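Local structure of excretory-secretory protein 2 (Ancylostoma ceylanicum, 3NSW) at residues A[19-25]-A[47-51]. The protein is a secreted hookworm protein with a netrin-like fold that probably acts as an immunomodulator in the host, though its precise function is not established. Residues are numbered along the deposited sequence; the frame is centred on the assembly and turned at random.
Sequences INDVETV and DVPKT
Asn20 and Pro49 bring the two backbones closest, 5.3 Å from CA to CA, where the connection from helix 16-20 to strand 24-33 passes the loop that follows strand 37-45. In this netrin-like fold the contact thus joins the turn leading into one strand of the sheet to the loop leaving its neighbour, and no backbone hydrogen bond links the two segments directly. Pro49, preceded by a cis peptide bond, pushes its ring into the bend made by residues 19-22. Its CG lies 3.3 Å from Ile19 O and 3.4 Å from Val22 O, so the ring carbons rest against two carbonyl oxygens. Asn20 OD1 touches the proline's CB loosely, and is hydrogen-bonded to Gln16.

Next to the proline, Ile19 and the two valines make the apolar part of the contact. Ile19 reaches over with CG2, the branch set anti to its backbone N (chi1 -69° for CG1), and meets Val48 CB at 3.7 Å. Val25 CG2 lies against Val48 O, and Leu104 of helix 98-104 packs on both valines.

Water bridges the segments: one molecule accepts from Val25 N and lies in position to donate to Val48 O, while another donates to Glu23 O and accepts from Lys50 NZ. Glu23, which with Thr24 forms a classic beta bulge opposite Cys81, folds its chain at chi2 (52°) and Lys50 curls back through chi3 and chi4. Their ends meet in an exposed salt bridge, Lys50 NZ sitting 2.7 Å from Glu23 OE2 and approaching from above the carboxylate, 40° out of its plane.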
loop_
_atom_site.group_PDB
_atom_site.type_symbol
_atom_site.label_atom_id
_atom_site.label_comp_id
_atom_site.label_asym_id
_atom_site.label_seq_id
_atom_site.Cartn_x
_atom_site.Cartn_y
_atom_site.Cartn_z
ATOM N N ILE A 19 3.877 -9.823 2.458
ATOM C CA ILE A 19 2.435 -10.039 2.505
ATOM C C ILE A 19 1.961 -10.568 3.863
ATOM O O ILE A 19 0.971 -10.083 4.405
ATOM C CB ILE A 19 1.981 -10.982 1.382
ATOM C CG1 ILE A 19 2.137 -10.282 0.022
ATOM C CG2 ILE A 19 0.517 -11.401 1.579
ATOM C CD1 ILE A 19 2.129 -11.246 -1.154
ATOM N N ASN A 20 2.671 -11.553 4.407
ATOM C CA ASN A 20 2.292 -12.148 5.693
ATOM C C ASN A 20 2.391 -11.193 6.871
ATOM O O ASN A 20 1.713 -11.378 7.875
ATOM C CB ASN A 20 3.130 -13.394 5.979
ATOM C CG ASN A 20 2.763 -14.549 5.103
ATOM O OD1 ASN A 20 1.746 -14.530 4.402
ATOM N ND2 ASN A 20 3.580 -15.599 5.152
ATOM N N ASP A 21 3.230 -10.168 6.747
ATOM C CA ASP A 21 3.450 -9.258 7.852
ATOM C C ASP A 21 2.578 -8.003 7.865
ATOM O O ASP A 21 2.704 -7.177 8.762
ATOM C CB ASP A 21 4.907 -8.861 7.951
ATOM C CG ASP A 21 5.274 -8.468 9.347
ATOM O OD1 ASP A 21 4.862 -9.200 10.267
ATOM O OD2 ASP A 21 5.906 -7.415 9.534
ATOM N N VAL A 22 1.698 -7.870 6.883
ATOM C CA VAL A 22 0.744 -6.758 6.877
ATOM C C VAL A 22 -0.674 -7.257 7.140
ATOM O O VAL A 22 -0.928 -8.459 7.101
ATOM C CB VAL A 22 0.856 -5.888 5.589
ATOM C CG1 VAL A 22 2.234 -5.224 5.525
ATOM C CG2 VAL A 22 0.590 -6.705 4.316
ATOM N N GLU A 23 -1.589 -6.343 7.443
ATOM C CA GLU A 23 -2.978 -6.726 7.658
ATOM C C GLU A 23 -3.781 -6.711 6.351
ATOM O O GLU A 23 -4.626 -7.581 6.131
ATOM C CB GLU A 23 -3.636 -5.825 8.699
ATOM C CG GLU A 23 -4.982 -6.342 9.193
ATOM C CD GLU A 23 -4.930 -7.786 9.678
ATOM O OE1 GLU A 23 -3.983 -8.157 10.413
ATOM O OE2 GLU A 23 -5.843 -8.555 9.320
ATOM N N THR A 24 -3.528 -5.727 5.497
ATOM C CA THR A 24 -4.196 -5.676 4.194
ATOM C C THR A 24 -3.214 -5.302 3.091
ATOM O O THR A 24 -2.238 -4.581 3.317
ATOM C CB THR A 24 -5.385 -4.680 4.151
ATOM O OG1 THR A 24 -4.918 -3.347 4.383
ATOM C CG2 THR A 24 -6.482 -5.049 5.163
ATOM N N VAL A 25 -3.492 -5.794 1.896
ATOM C CA VAL A 25 -2.751 -5.400 0.708
ATOM C C VAL A 25 -3.795 -4.885 -0.280
ATOM O O VAL A 25 -4.775 -5.572 -0.565
ATOM C CB VAL A 25 -1.999 -6.576 0.073
ATOM C CG1 VAL A 25 -1.140 -6.071 -1.070
ATOM C CG2 VAL A 25 -1.121 -7.292 1.123
ATOM N N ASP A 47 -6.990 -10.680 -1.522
ATOM C CA ASP A 47 -7.372 -11.671 -0.523
ATOM C C ASP A 47 -6.161 -12.344 0.137
ATOM O O ASP A 47 -6.158 -13.554 0.377
ATOM C CB ASP A 47 -8.321 -12.695 -1.152
ATOM C CG ASP A 47 -9.624 -12.076 -1.600
ATOM O OD1 ASP A 47 -10.286 -11.427 -0.770
ATOM O OD2 ASP A 47 -9.992 -12.246 -2.780
ATOM N N VAL A 48 -5.145 -11.532 0.430
ATOM C CA VAL A 48 -3.897 -11.961 1.079
ATOM C C VAL A 48 -3.462 -10.912 2.117
ATOM O O VAL A 48 -3.709 -9.709 1.923
ATOM C CB VAL A 48 -2.749 -12.187 0.054
ATOM C CG1 VAL A 48 -3.033 -13.387 -0.841
ATOM C CG2 VAL A 48 -2.472 -10.908 -0.775
ATOM N N PRO A 49 -2.814 -11.348 3.225
ATOM C CA PRO A 49 -2.504 -12.726 3.615
ATOM C C PRO A 49 -3.751 -13.515 4.009
ATOM O O PRO A 49 -3.702 -14.740 4.093
ATOM C CB PRO A 49 -1.579 -12.552 4.829
ATOM C CG PRO A 49 -1.954 -11.242 5.399
ATOM C CD PRO A 49 -2.322 -10.380 4.223
ATOM N N LYS A 50 -4.853 -12.808 4.251
ATOM C CA LYS A 50 -6.127 -13.446 4.562
ATOM C C LYS A 50 -7.202 -12.884 3.637
ATOM O O LYS A 50 -7.013 -11.828 3.023
ATOM C CB LYS A 50 -6.512 -13.218 6.031
ATOM C CG LYS A 50 -5.392 -13.501 7.044
ATOM C CD LYS A 50 -5.839 -13.292 8.493
ATOM C CE LYS A 50 -6.123 -11.830 8.814
ATOM N NZ LYS A 50 -4.970 -10.929 8.507
ATOM N N THR A 51 -8.321 -13.595 3.533
ATOM C CA THR A 51 -9.467 -13.131 2.752
ATOM C C THR A 51 -9.829 -11.706 3.161
ATOM O O THR A 51 -9.825 -11.371 4.353
ATOM C CB THR A 51 -10.684 -14.067 2.914
ATOM O OG1 THR A 51 -10.313 -15.395 2.529
ATOM C CG2 THR A 51 -11.850 -13.607 2.042
HETATM O O HOH W 1 -7.028 -9.304 4.351
HETATM O O HOH W 2 -5.235 -10.149 5.860
HETATM O O HOH W 3 -5.747 -7.749 2.072
#